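Local coordinates for putative chromatin binding protein (Chaetomium thermophilum, PDB 6QP0) that is the P-loop ATPase part of Kti12, a tRNA-dependent ATPase essential for tRNA modification by Elongator, at residues R241-F244 / D245-D249; F229-A232 / W233-E237; E201-E204 / R205-E209; H74-D78 / A79-I83. One frame throughout, in Å; residues are numbered along the deposited sequence.

Interaction 1 (R241-F244 / D245-D249); sequences RQVF and DKIWD
Val243 and Phe244 both pack against Ile247, one turn further along helix 237-250. The terminal methyl of Ile247 does the touching. Its CD1 lies 4.0 Å from Val243 CG1 and 3.9 Å from Phe244 CD1. It meets the phenyl ring at the edge, near the ring plane, and the two side chains run alongside each other. The isoleucine reaches this place because CG1 stands beside the backbone N (chi1 -63°) and the chain then extends.

Backbone bonds of the helix hold this spacing. Ile247 N donates to Val243 O at 2.9 Å. Trp248 N reaches Phe244 O at the same length.

A polar pair lies beside this apolar group. Asp245 N bonds to Arg241 O at 3.3 Å, and Asp245 OD2 bends back to 2.7 Å from that oxygen. The guanidinium and carboxylate planes are 47° apart. Arg241 NE stays 4.5 Å from Asp245 OD2, too far for a salt bridge. Gln242 and Lys246 run along the same flank, with the amide beside the ammonium group.

The second shell comes from the sheet and helix 15-31. Val243 and Phe244 rest on strand 228-231, and Ile247 on Cys154 and Leu156 of strand 153-158. Phe244 and Trp248 also pack on helix 15-31. Arg241 and Asp245 add ionic ties to that helix: Arg241 to Glu28, and Asp245 OD1 to Arg29, with Tyr25 bonded to OD1 too.

The close approach of Asp245 OD2 to Arg241 O suggests that the carboxyl may carry a proton on OD2, which would weaken any pull on Arg241.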
loop_
_atom_site.group_PDB
_atom_site.type_symbol
_atom_site.label_atom_id
_atom_site.label_comp_id
_atom_site.label_asym_id
_atom_site.label_seq_id
_atom_site.Cartn_x
_atom_site.Cartn_y
_atom_site.Cartn_z
ATOM N N ARG A 241 -13.615 2.597 10.928
ATOM C CA ARG A 241 -13.792 4.035 11.106
ATOM C C ARG A 241 -12.961 4.565 12.270
ATOM O O ARG A 241 -12.492 5.708 12.222
ATOM C CB ARG A 241 -15.274 4.358 11.326
ATOM C CG ARG A 241 -15.615 5.845 11.529
ATOM C CD ARG A 241 -15.548 6.649 10.228
ATOM N NE ARG A 241 -16.396 7.844 10.270
ATOM C CZ ARG A 241 -17.416 8.091 9.445
ATOM N NH1 ARG A 241 -17.732 7.234 8.479
ATOM N NH2 ARG A 241 -18.116 9.210 9.583
ATOM N N GLN A 242 -12.770 3.762 13.323
ATOM C CA GLN A 242 -11.961 4.217 14.451
ATOM C C GLN A 242 -10.488 4.311 14.069
ATOM O O GLN A 242 -9.798 5.259 14.468
ATOM C CB GLN A 242 -12.139 3.287 15.651
ATOM C CG GLN A 242 -11.652 3.907 16.950
ATOM C CD GLN A 242 -11.950 3.062 18.171
ATOM O OE1 GLN A 242 -12.463 1.948 18.066
ATOM N NE2 GLN A 242 -11.626 3.591 19.344
ATOM N N VAL A 243 -9.981 3.340 13.303
ATOM C CA VAL A 243 -8.605 3.412 12.826
ATOM C C VAL A 243 -8.404 4.658 11.964
ATOM O O VAL A 243 -7.421 5.389 12.118
ATOM C CB VAL A 243 -8.228 2.143 12.042
ATOM C CG1 VAL A 243 -6.810 2.279 11.481
ATOM C CG2 VAL A 243 -8.359 0.905 12.906
ATOM N N PHE A 244 -9.324 4.893 11.024
ATOM C CA PHE A 244 -9.170 6.016 10.103
ATOM C C PHE A 244 -9.049 7.339 10.856
ATOM O O PHE A 244 -8.307 8.234 10.434
ATOM C CB PHE A 244 -10.347 6.069 9.128
ATOM C CG PHE A 244 -10.364 4.954 8.116
ATOM C CD1 PHE A 244 -9.263 4.133 7.933
ATOM C CD2 PHE A 244 -11.487 4.735 7.339
ATOM C CE1 PHE A 244 -9.287 3.116 7.000
ATOM C CE2 PHE A 244 -11.515 3.721 6.407
ATOM C CZ PHE A 244 -10.414 2.911 6.235
ATOM N N ASP A 245 -9.781 7.485 11.968
ATOM C CA ASP A 245 -9.707 8.714 12.753
ATOM C C ASP A 245 -8.321 8.891 13.369
ATOM O O ASP A 245 -7.792 10.009 13.409
ATOM C CB ASP A 245 -10.782 8.708 13.843
ATOM C CG ASP A 245 -12.162 9.090 13.317
ATOM O OD1 ASP A 245 -12.379 10.281 13.005
ATOM O OD2 ASP A 245 -13.028 8.197 13.208
ATOM N N LYS A 246 -7.722 7.804 13.863
ATOM C CA LYS A 246 -6.371 7.890 14.406
ATOM C C LYS A 246 -5.361 8.184 13.302
ATOM O O LYS A 246 -4.381 8.906 13.527
ATOM C CB LYS A 246 -6.019 6.598 15.144
ATOM C CG LYS A 246 -6.812 6.368 16.432
ATOM C CD LYS A 246 -6.948 4.881 16.725
ATOM C CE LYS A 246 -7.549 4.602 18.098
ATOM N NZ LYS A 246 -8.648 5.532 18.493
ATOM N N ILE A 247 -5.584 7.645 12.098
ATOM C CA ILE A 247 -4.760 8.032 10.956
ATOM C C ILE A 247 -4.875 9.533 10.716
ATOM O O ILE A 247 -3.875 10.219 10.481
ATOM C CB ILE A 247 -5.152 7.238 9.694
ATOM C CG1 ILE A 247 -4.910 5.738 9.880
ATOM C CG2 ILE A 247 -4.369 7.766 8.489
ATOM C CD1 ILE A 247 -5.481 4.876 8.763
ATOM N N TRP A 248 -6.098 10.067 10.780
ATOM C CA TRP A 248 -6.292 11.490 10.533
ATOM C C TRP A 248 -5.585 12.330 11.589
ATOM O O TRP A 248 -4.864 13.281 11.265
ATOM C CB TRP A 248 -7.781 11.823 10.499
ATOM C CG TRP A 248 -8.041 13.263 10.212
ATOM C CD1 TRP A 248 -8.213 14.263 11.122
ATOM C CD2 TRP A 248 -8.148 13.871 8.920
ATOM N NE1 TRP A 248 -8.427 15.457 10.476
ATOM C CE2 TRP A 248 -8.391 15.243 9.124
ATOM C CE3 TRP A 248 -8.065 13.388 7.611
ATOM C CZ2 TRP A 248 -8.553 16.138 8.068
ATOM C CZ3 TRP A 248 -8.227 14.276 6.564
ATOM C CH2 TRP A 248 -8.468 15.636 6.798
ATOM N N ASP A 249 -5.790 12.000 12.868
ATOM C CA ASP A 249 -5.122 12.734 13.935
ATOM C C ASP A 249 -3.608 12.649 13.807
ATOM O O ASP A 249 -2.900 13.599 14.159
ATOM C CB ASP A 249 -5.569 12.200 15.298
ATOM C CG ASP A 249 -7.034 12.469 15.577
ATOM O OD1 ASP A 249 -7.557 13.489 15.081
ATOM O OD2 ASP A 249 -7.664 11.661 16.292
#

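Interaction 2 (F229-A232 / W233-E237); sequences FLLA and WDDDE. With ADP (adenosine-5'-diphosphate), chain B.
The indole of Trp233 carries the adenine of ADP over one face, while the carbonyl carbon of Ala232 sits at its edge, near the ring plane. ADP C5 is 3.4 Å above the indole plane, over its centre. The far corner of the ring reaches the ribose, with Trp233 CH2 3.6 Å from ADP O4'. Trp233 NE1 is bonded to Ser13 O of the P-loop, which fixes the rotation of the ring. With CG beside its own backbone N (chi1 -77°), the indole is laid flat against the adenine. ADP N6 also gives a weak bond of 3.2 Å to Trp233 O.

The backbone here forms a type I beta turn from Ala232 to Asp235, just after the edge strand 228-231. Asp235 N donates to Ala232 O at 3.1 Å. Asp235 OD2 reaches back to Ala232 N in a weak bond of 3.5 Å. Asp236 follows as the N-cap of helix 237-250, with OD2 bonded to Gln239 N.

With an alanine in place of Trp233, the adenine would probably lose its flat support and be set free to shift, and Ser13 O would be left without this donor.

The base is supported mainly by the indole face, with a weak bond from its amino group to a backbone carbonyl. That weak bond may contribute to a preference for adenine.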
loop_
_atom_site.group_PDB
_atom_site.type_symbol
_atom_site.label_atom_id
_atom_site.label_comp_id
_atom_site.label_asym_id
_atom_site.label_seq_id
_atom_site.Cartn_x
_atom_site.Cartn_y
_atom_site.Cartn_z
ATOM N N PHE A 229 -0.934 0.985 11.785
ATOM C CA PHE A 229 -2.357 0.710 11.916
ATOM C C PHE A 229 -2.679 -0.545 11.120
ATOM O O PHE A 229 -2.073 -0.810 10.078
ATOM C CB PHE A 229 -3.214 1.878 11.418
ATOM C CG PHE A 229 -2.841 3.202 12.021
ATOM C CD1 PHE A 229 -3.460 3.651 13.175
ATOM C CD2 PHE A 229 -1.874 3.999 11.431
ATOM C CE1 PHE A 229 -3.120 4.869 13.731
ATOM C CE2 PHE A 229 -1.529 5.216 11.983
ATOM C CZ PHE A 229 -2.153 5.652 13.134
ATOM N N LEU A 230 -3.635 -1.322 11.623
ATOM C CA LEU A 230 -4.013 -2.583 11.003
ATOM C C LEU A 230 -5.525 -2.658 10.852
ATOM O O LEU A 230 -6.274 -2.065 11.633
ATOM C CB LEU A 230 -3.510 -3.779 11.825
ATOM C CG LEU A 230 -1.996 -3.872 12.032
ATOM C CD1 LEU A 230 -1.541 -3.011 13.199
ATOM C CD2 LEU A 230 -1.570 -5.320 12.235
ATOM N N LEU A 231 -5.964 -3.395 9.832
ATOM C CA LEU A 231 -7.389 -3.590 9.559
ATOM C C LEU A 231 -7.582 -5.026 9.080
ATOM O O LEU A 231 -7.249 -5.354 7.937
ATOM C CB LEU A 231 -7.903 -2.599 8.521
ATOM C CG LEU A 231 -7.974 -1.121 8.902
ATOM C CD1 LEU A 231 -8.416 -0.294 7.699
ATOM C CD2 LEU A 231 -8.916 -0.911 10.070
ATOM N N ALA A 232 -8.113 -5.874 9.952
ATOM C CA ALA A 232 -8.517 -7.208 9.543
ATOM C C ALA A 232 -9.816 -7.130 8.747
ATOM O O ALA A 232 -10.574 -6.161 8.842
ATOM C CB ALA A 232 -8.693 -8.119 10.757
ATOM N N TRP A 233 -10.068 -8.164 7.946
ATOM C CA TRP A 233 -11.300 -8.203 7.167
ATOM C C TRP A 233 -12.522 -8.102 8.075
ATOM O O TRP A 233 -13.447 -7.326 7.810
ATOM C CB TRP A 233 -11.359 -9.483 6.333
ATOM C CG TRP A 233 -10.497 -9.457 5.109
ATOM C CD1 TRP A 233 -9.515 -8.554 4.809
ATOM C CD2 TRP A 233 -10.546 -10.375 4.011
ATOM N NE1 TRP A 233 -8.949 -8.859 3.595
ATOM C CE2 TRP A 233 -9.564 -9.972 3.084
ATOM C CE3 TRP A 233 -11.324 -11.501 3.722
ATOM C CZ2 TRP A 233 -9.341 -10.654 1.890
ATOM C CZ3 TRP A 233 -11.100 -12.176 2.537
ATOM C CH2 TRP A 233 -10.117 -11.751 1.636
ATOM N N ASP A 234 -12.539 -8.881 9.157
ATOM C CA ASP A 234 -13.702 -8.930 10.032
ATOM C C ASP A 234 -13.931 -7.626 10.781
ATOM O O ASP A 234 -15.019 -7.438 11.338
ATOM C CB ASP A 234 -13.548 -10.085 11.022
ATOM C CG ASP A 234 -13.364 -11.420 10.326
ATOM O OD1 ASP A 234 -14.104 -11.696 9.357
ATOM O OD2 ASP A 234 -12.469 -12.187 10.739
ATOM N N ASP A 235 -12.949 -6.725 10.808
ATOM C CA ASP A 235 -13.164 -5.422 11.421
ATOM C C ASP A 235 -14.329 -4.735 10.721
ATOM O O ASP A 235 -14.301 -4.535 9.501
ATOM C CB ASP A 235 -11.903 -4.564 11.343
ATOM C CG ASP A 235 -10.905 -4.892 12.445
ATOM O OD1 ASP A 235 -11.202 -5.782 13.269
ATOM O OD2 ASP A 235 -9.828 -4.260 12.491
ATOM N N ASP A 236 -15.361 -4.393 11.486
ATOM C CA ASP A 236 -16.571 -3.844 10.896
ATOM C C ASP A 236 -16.395 -2.357 10.589
ATOM O O ASP A 236 -15.398 -1.731 10.954
ATOM C CB ASP A 236 -17.767 -4.062 11.821
ATOM C CG ASP A 236 -17.563 -3.460 13.201
ATOM O OD1 ASP A 236 -17.826 -4.157 14.208
ATOM O OD2 ASP A 236 -17.129 -2.294 13.278
ATOM N N GLU A 237 -17.404 -1.783 9.923
ATOM C CA GLU A 237 -17.308 -0.409 9.437
ATOM C C GLU A 237 -16.918 0.598 10.520
ATOM O O GLU A 237 -16.340 1.642 10.207
ATOM C CB GLU A 237 -18.636 0.013 8.795
ATOM C CG GLU A 237 -18.692 1.465 8.305
ATOM C CD GLU A 237 -17.771 1.729 7.129
ATOM O OE1 GLU A 237 -16.759 2.441 7.306
ATOM O OE2 GLU A 237 -18.055 1.214 6.027
HETATM P PB ADP B . -5.456 -6.566 -3.189
HETATM O O1B ADP B . -5.674 -5.488 -4.227
HETATM O O2B ADP B . -4.567 -7.640 -3.749
HETATM O O3B ADP B . -4.802 -5.975 -1.963
HETATM P PA ADP B . -8.383 -6.570 -3.003
HETATM O O1A ADP B . -8.599 -6.329 -4.477
HETATM O O2A ADP B . -8.474 -5.265 -2.243
HETATM O O3A ADP B . -6.900 -7.260 -2.772
HETATM O "O5'" ADP B . -9.528 -7.640 -2.455
HETATM C "C5'" ADP B . -9.385 -8.998 -2.821
HETATM C "C4'" ADP B . -10.614 -9.655 -2.770
HETATM O "O4'" ADP B . -10.974 -9.976 -1.339
HETATM C "C3'" ADP B . -11.793 -8.716 -3.314
HETATM O "O3'" ADP B . -12.806 -9.539 -4.056
HETATM C "C2'" ADP B . -12.306 -8.212 -2.306
HETATM O "O2'" ADP B . -13.767 -8.070 -2.508
HETATM C "C1'" ADP B . -12.007 -9.241 -1.035
HETATM N N9 ADP B . -11.706 -8.468 0.121
HETATM C C8 ADP B . -10.712 -7.631 0.413
HETATM N N7 ADP B . -10.934 -7.177 1.652
HETATM C C5 ADP B . -12.064 -7.745 2.107
HETATM C C6 ADP B . -12.736 -7.626 3.305
HETATM N N6 ADP B . -12.833 -7.039 4.637
HETATM N N1 ADP B . -13.851 -8.303 3.515
HETATM C C2 ADP B . -14.340 -9.117 2.551
HETATM N N3 ADP B . -13.687 -9.239 1.370
HETATM C C4 ADP B . -12.549 -8.549 1.157
#

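Interaction 3 (E201-E204 / R205-E209); sequences EPYE and RSNWE. With AF3 (aluminum fluoride), chain C.
The start of helix 205-213 borders the aluminium fluoride site of this P-loop ATPase, and its first turn brings Tyr203 and Trp208 together. Glu204 holds the N-cap position. Trp208 N donates to Glu204 O at 2.8 Å.

The two aromatic rings form an offset edge-to-face pair. The edge of Trp208 points toward the face of Tyr203. The Tyr203 ring and the five-membered ring of Trp208 have centroids 5.5 Å apart and planes at 81°. Their nearest atoms are the two CD1 carbons, Tyr203 CD1 and Trp208 CD1, at 3.8 Å. Trp208 swings to this side because CG is anti to its backbone N (chi1 -167°). Its NE1 is bonded to Ser12 OG of the P-loop.

Asn207 meets the edge of the tyrosine ring, with ND2 3.6 Å from Tyr203 CD2. Its amide plane is turned 45° from the ring, and ND2 also makes a weak bond to Arg85 O.

Asn207 and Trp208 flank Tyr203 and probably position it next to the aluminium fluoride, a probable mimic of the transferred phosphate. Arg85, Lys15 and Ser12 hold that group too. F3 of the aluminium fluoride lies at the edge of the tyrosine ring, near its plane, and is modelled 2.3 Å from Tyr203 OH, a hydrogen bond too short to be taken at face value.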
loop_
_atom_site.group_PDB
_atom_site.type_symbol
_atom_site.label_atom_id
_atom_site.label_comp_id
_atom_site.label_asym_id
_atom_site.label_seq_id
_atom_site.Cartn_x
_atom_site.Cartn_y
_atom_site.Cartn_z
ATOM N N GLU A 201 -6.596 -8.539 -11.306
ATOM C CA GLU A 201 -5.771 -9.471 -12.072
ATOM C C GLU A 201 -5.028 -10.393 -11.110
ATOM O O GLU A 201 -4.358 -9.907 -10.194
ATOM C CB GLU A 201 -4.775 -8.713 -12.949
ATOM C CG GLU A 201 -4.930 -8.951 -14.446
ATOM C CD GLU A 201 -4.421 -10.311 -14.883
ATOM O OE1 GLU A 201 -5.190 -11.059 -15.525
ATOM O OE2 GLU A 201 -3.253 -10.635 -14.583
ATOM N N PRO A 202 -5.123 -11.708 -11.275
ATOM C CA PRO A 202 -4.477 -12.615 -10.322
ATOM C C PRO A 202 -2.972 -12.686 -10.526
ATOM O O PRO A 202 -2.433 -12.333 -11.576
ATOM C CB PRO A 202 -5.134 -13.967 -10.624
ATOM C CG PRO A 202 -5.451 -13.890 -12.077
ATOM C CD PRO A 202 -5.833 -12.448 -12.338
ATOM N N TYR A 203 -2.301 -13.151 -9.480
ATOM C CA TYR A 203 -0.890 -13.492 -9.553
ATOM C C TYR A 203 -0.749 -14.939 -10.013
ATOM O O TYR A 203 -1.648 -15.762 -9.813
ATOM C CB TYR A 203 -0.206 -13.336 -8.193
ATOM C CG TYR A 203 -0.373 -11.996 -7.508
ATOM C CD1 TYR A 203 -1.613 -11.574 -7.044
ATOM C CD2 TYR A 203 0.722 -11.174 -7.283
ATOM C CE1 TYR A 203 -1.760 -10.356 -6.404
ATOM C CE2 TYR A 203 0.585 -9.961 -6.644
ATOM C CZ TYR A 203 -0.656 -9.556 -6.208
ATOM O OH TYR A 203 -0.780 -8.347 -5.567
ATOM N N GLU A 204 0.388 -15.252 -10.625
ATOM C CA GLU A 204 0.736 -16.648 -10.849
ATOM C C GLU A 204 1.024 -17.299 -9.499
ATOM O O GLU A 204 1.668 -16.698 -8.634
ATOM C CB GLU A 204 1.941 -16.762 -11.778
ATOM C CG GLU A 204 1.718 -16.166 -13.164
ATOM C CD GLU A 204 0.554 -16.808 -13.892
ATOM O OE1 GLU A 204 0.461 -18.050 -13.871
ATOM O OE2 GLU A 204 -0.274 -16.074 -14.471
ATOM N N ARG A 205 0.529 -18.525 -9.305
ATOM C CA ARG A 205 0.637 -19.151 -7.989
ATOM C C ARG A 205 2.086 -19.229 -7.510
ATOM O O ARG A 205 2.336 -19.207 -6.298
ATOM C CB ARG A 205 -0.005 -20.542 -8.008
ATOM C CG ARG A 205 -1.533 -20.510 -8.041
ATOM C CD ARG A 205 -2.145 -21.855 -7.656
ATOM N NE ARG A 205 -2.148 -22.814 -8.760
ATOM C CZ ARG A 205 -3.241 -23.214 -9.410
ATOM N NH1 ARG A 205 -4.437 -22.748 -9.069
ATOM N NH2 ARG A 205 -3.133 -24.091 -10.399
ATOM N N SER A 206 3.052 -19.309 -8.430
ATOM C CA SER A 206 4.458 -19.243 -8.038
ATOM C C SER A 206 4.806 -17.867 -7.484
ATOM O O SER A 206 5.400 -17.750 -6.404
ATOM C CB SER A 206 5.350 -19.581 -9.236
ATOM O OG SER A 206 6.729 -19.534 -8.902
ATOM N N ASN A 207 4.443 -16.807 -8.211
ATOM C CA ASN A 207 4.732 -15.455 -7.749
ATOM C C ASN A 207 4.008 -15.147 -6.443
ATOM O O ASN A 207 4.531 -14.416 -5.592
ATOM C CB ASN A 207 4.335 -14.435 -8.817
ATOM C CG ASN A 207 4.694 -13.011 -8.425
ATOM O OD1 ASN A 207 5.711 -12.775 -7.777
ATOM N ND2 ASN A 207 3.854 -12.060 -8.812
ATOM N N TRP A 208 2.795 -15.683 -6.273
ATOM C CA TRP A 208 2.001 -15.384 -5.085
ATOM C C TRP A 208 2.635 -15.984 -3.835
ATOM O O TRP A 208 2.819 -15.290 -2.828
ATOM C CB TRP A 208 0.574 -15.907 -5.275
ATOM C CG TRP A 208 -0.408 -15.403 -4.266
ATOM C CD1 TRP A 208 -1.273 -14.365 -4.419
ATOM C CD2 TRP A 208 -0.629 -15.921 -2.950
ATOM N NE1 TRP A 208 -2.021 -14.200 -3.279
ATOM C CE2 TRP A 208 -1.643 -15.142 -2.362
ATOM C CE3 TRP A 208 -0.068 -16.966 -2.213
ATOM C CZ2 TRP A 208 -2.106 -15.372 -1.072
ATOM C CZ3 TRP A 208 -0.529 -17.194 -0.935
ATOM C CH2 TRP A 208 -1.538 -16.402 -0.376
ATOM N N GLU A 209 2.982 -17.274 -3.882
ATOM C CA GLU A 209 3.542 -17.933 -2.707
ATOM C C GLU A 209 4.850 -17.278 -2.278
ATOM O O GLU A 209 5.039 -16.955 -1.100
ATOM C CB GLU A 209 3.764 -19.422 -2.985
ATOM C CG GLU A 209 2.494 -20.229 -3.215
ATOM C CD GLU A 209 1.554 -20.202 -2.025
ATOM O OE1 GLU A 209 0.396 -20.652 -2.169
ATOM O OE2 GLU A 209 1.970 -19.731 -0.947
HETATM AL AL AF3 C . -3.621 -6.777 -5.532
HETATM F F1 AF3 C . -3.791 -5.077 -5.437
HETATM F F2 AF3 C . -4.774 -7.695 -6.398
HETATM F F3 AF3 C . -2.623 -7.582 -4.406
#

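Interaction 4 (H74-D78 / A79-I83); sequences HYISD and ATLSI
Ser77 O is gripped by two donors, Thr80 OG1 at 2.7 Å and Leu81 N at 3.1 Å. Both come from the same face of its carbonyl plane. The contact is an ST motif at the end of edge strand 72-77 of the parallel sheet. Its side-chain bond runs from Thr80 N to Ser77 OG, at 3.1 Å and nearly straight. Ser77 OG can take it because it sits between its backbone N and carbonyl carbon (chi1 71°). A type I beta turn from Ala79 to Ser82 overlaps the motif.

If Ser77 were replaced, a valine here would probably deprive Thr80 N of its side-chain acceptor and leave the turn less firmly held to the strand end.

Apolar groups flank the bonds. Ile76 CG2 meets Leu81 CD1 at 3.8 Å, the side chains crossing at an angle. The methyl Thr80 CG2 lies 3.8 Å from Tyr75 CE2, approaching the ring obliquely. Tyr75 OH is bonded to Asp130, a residue of the magnesium site, so the strand end borders that site. The carboxylate of Asp78 is bonded to Tyr88 and Ser131. The backbone of Asp78 holds the residue just after the turn: Ile83 N donates to Asp78 O at 2.6 Å with an N-H...O angle of 170°.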
loop_
_atom_site.group_PDB
_atom_site.type_symbol
_atom_site.label_atom_id
_atom_site.label_comp_id
_atom_site.label_asym_id
_atom_site.label_seq_id
_atom_site.Cartn_x
_atom_site.Cartn_y
_atom_site.Cartn_z
ATOM N N HIS A 74 -4.727 12.171 -2.946
ATOM C CA HIS A 74 -4.127 11.431 -4.046
ATOM C C HIS A 74 -4.150 9.938 -3.744
ATOM O O HIS A 74 -3.993 9.518 -2.594
ATOM C CB HIS A 74 -2.676 11.872 -4.297
ATOM C CG HIS A 74 -2.506 13.351 -4.445
ATOM N ND1 HIS A 74 -2.573 13.991 -5.665
ATOM C CD2 HIS A 74 -2.263 14.316 -3.528
ATOM C CE1 HIS A 74 -2.383 15.286 -5.490
ATOM N NE2 HIS A 74 -2.192 15.510 -4.202
ATOM N N TYR A 75 -4.337 9.140 -4.795
ATOM C CA TYR A 75 -4.334 7.687 -4.697
ATOM C C TYR A 75 -3.399 7.118 -5.754
ATOM O O TYR A 75 -3.519 7.454 -6.937
ATOM C CB TYR A 75 -5.743 7.114 -4.881
ATOM C CG TYR A 75 -5.769 5.611 -5.051
ATOM C CD1 TYR A 75 -5.736 4.767 -3.949
ATOM C CD2 TYR A 75 -5.827 5.037 -6.313
ATOM C CE1 TYR A 75 -5.757 3.395 -4.101
ATOM C CE2 TYR A 75 -5.850 3.666 -6.474
ATOM C CZ TYR A 75 -5.815 2.850 -5.365
ATOM O OH TYR A 75 -5.836 1.484 -5.520
ATOM N N ILE A 76 -2.480 6.255 -5.328
ATOM C CA ILE A 76 -1.498 5.642 -6.212
ATOM C C ILE A 76 -1.479 4.143 -5.954
ATOM O O ILE A 76 -1.624 3.698 -4.811
ATOM C CB ILE A 76 -0.090 6.240 -6.005
ATOM C CG1 ILE A 76 -0.125 7.762 -6.148
ATOM C CG2 ILE A 76 0.895 5.634 -6.999
ATOM C CD1 ILE A 76 1.155 8.449 -5.716
ATOM N N SER A 77 -1.286 3.363 -7.016
ATOM C CA SER A 77 -1.218 1.917 -6.906
ATOM C C SER A 77 -0.400 1.377 -8.069
ATOM O O SER A 77 -0.086 2.097 -9.021
ATOM C CB SER A 77 -2.617 1.289 -6.890
ATOM O OG SER A 77 -3.230 1.385 -8.164
ATOM N N ASP A 78 -0.046 0.092 -7.982
ATOM C CA ASP A 78 0.603 -0.571 -9.107
ATOM C C ASP A 78 -0.250 -0.456 -10.365
ATOM O O ASP A 78 0.275 -0.253 -11.467
ATOM C CB ASP A 78 0.870 -2.040 -8.774
ATOM C CG ASP A 78 1.919 -2.218 -7.687
ATOM O OD1 ASP A 78 2.230 -1.238 -6.980
ATOM O OD2 ASP A 78 2.440 -3.345 -7.545
ATOM N N ALA A 79 -1.573 -0.563 -10.215
ATOM C CA ALA A 79 -2.464 -0.515 -11.369
ATOM C C ALA A 79 -2.506 0.879 -11.985
ATOM O O ALA A 79 -2.513 1.019 -13.213
ATOM C CB ALA A 79 -3.868 -0.963 -10.961
ATOM N N THR A 80 -2.545 1.923 -11.150
ATOM C CA THR A 80 -2.568 3.283 -11.678
ATOM C C THR A 80 -1.288 3.602 -12.441
ATOM O O THR A 80 -1.314 4.386 -13.395
ATOM C CB THR A 80 -2.763 4.296 -10.549
ATOM O OG1 THR A 80 -1.666 4.213 -9.631
ATOM C CG2 THR A 80 -4.074 4.039 -9.818
ATOM N N LEU A 81 -0.169 3.015 -12.030
ATOM C CA LEU A 81 1.104 3.180 -12.712
ATOM C C LEU A 81 1.361 2.083 -13.735
ATOM O O LEU A 81 2.472 1.994 -14.267
ATOM C CB LEU A 81 2.242 3.208 -11.690
ATOM C CG LEU A 81 2.116 4.272 -10.599
ATOM C CD1 LEU A 81 3.236 4.127 -9.585
ATOM C CD2 LEU A 81 2.112 5.671 -11.203
ATOM N N SER A 82 0.364 1.249 -14.017
ATOM C CA SER A 82 0.493 0.174 -14.998
ATOM C C SER A 82 1.697 -0.711 -14.681
ATOM O O SER A 82 2.497 -1.055 -15.553
ATOM C CB SER A 82 0.590 0.743 -16.412
ATOM O OG SER A 82 -0.562 1.503 -16.730
ATOM N N ILE A 83 1.820 -1.078 -13.410
ATOM C CA ILE A 83 2.864 -1.983 -12.945
ATOM C C ILE A 83 2.224 -3.353 -12.765
ATOM O O ILE A 83 1.459 -3.574 -11.819
ATOM C CB ILE A 83 3.508 -1.490 -11.643
ATOM C CG1 ILE A 83 4.229 -0.160 -11.880
ATOM C CG2 ILE A 83 4.466 -2.542 -11.092
ATOM C CD1 ILE A 83 4.759 0.493 -10.619
#

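From the N terminus, interaction 4 comes first and closes the turn after edge strand 72-77. Interaction 3 follows, at the start of helix 205-213. Interaction 2 turns the chain out of the other edge strand, 228-231, and interaction 1 lies within helix 237-250. The four are in series along the chain; none nests or crosses. Interactions 1 and 2 touch directly, as Val243 and Phe244 pack on Leu231. Interactions 3 and 4 stay about 6 Å apart at their nearest atoms and approach the phosphate end of the nucleotide site. Interaction 2 holds the base end. Interactions 2 and 4 reach the same parallel sheet, whose outermost strands within this chain are 72-77 and 228-231.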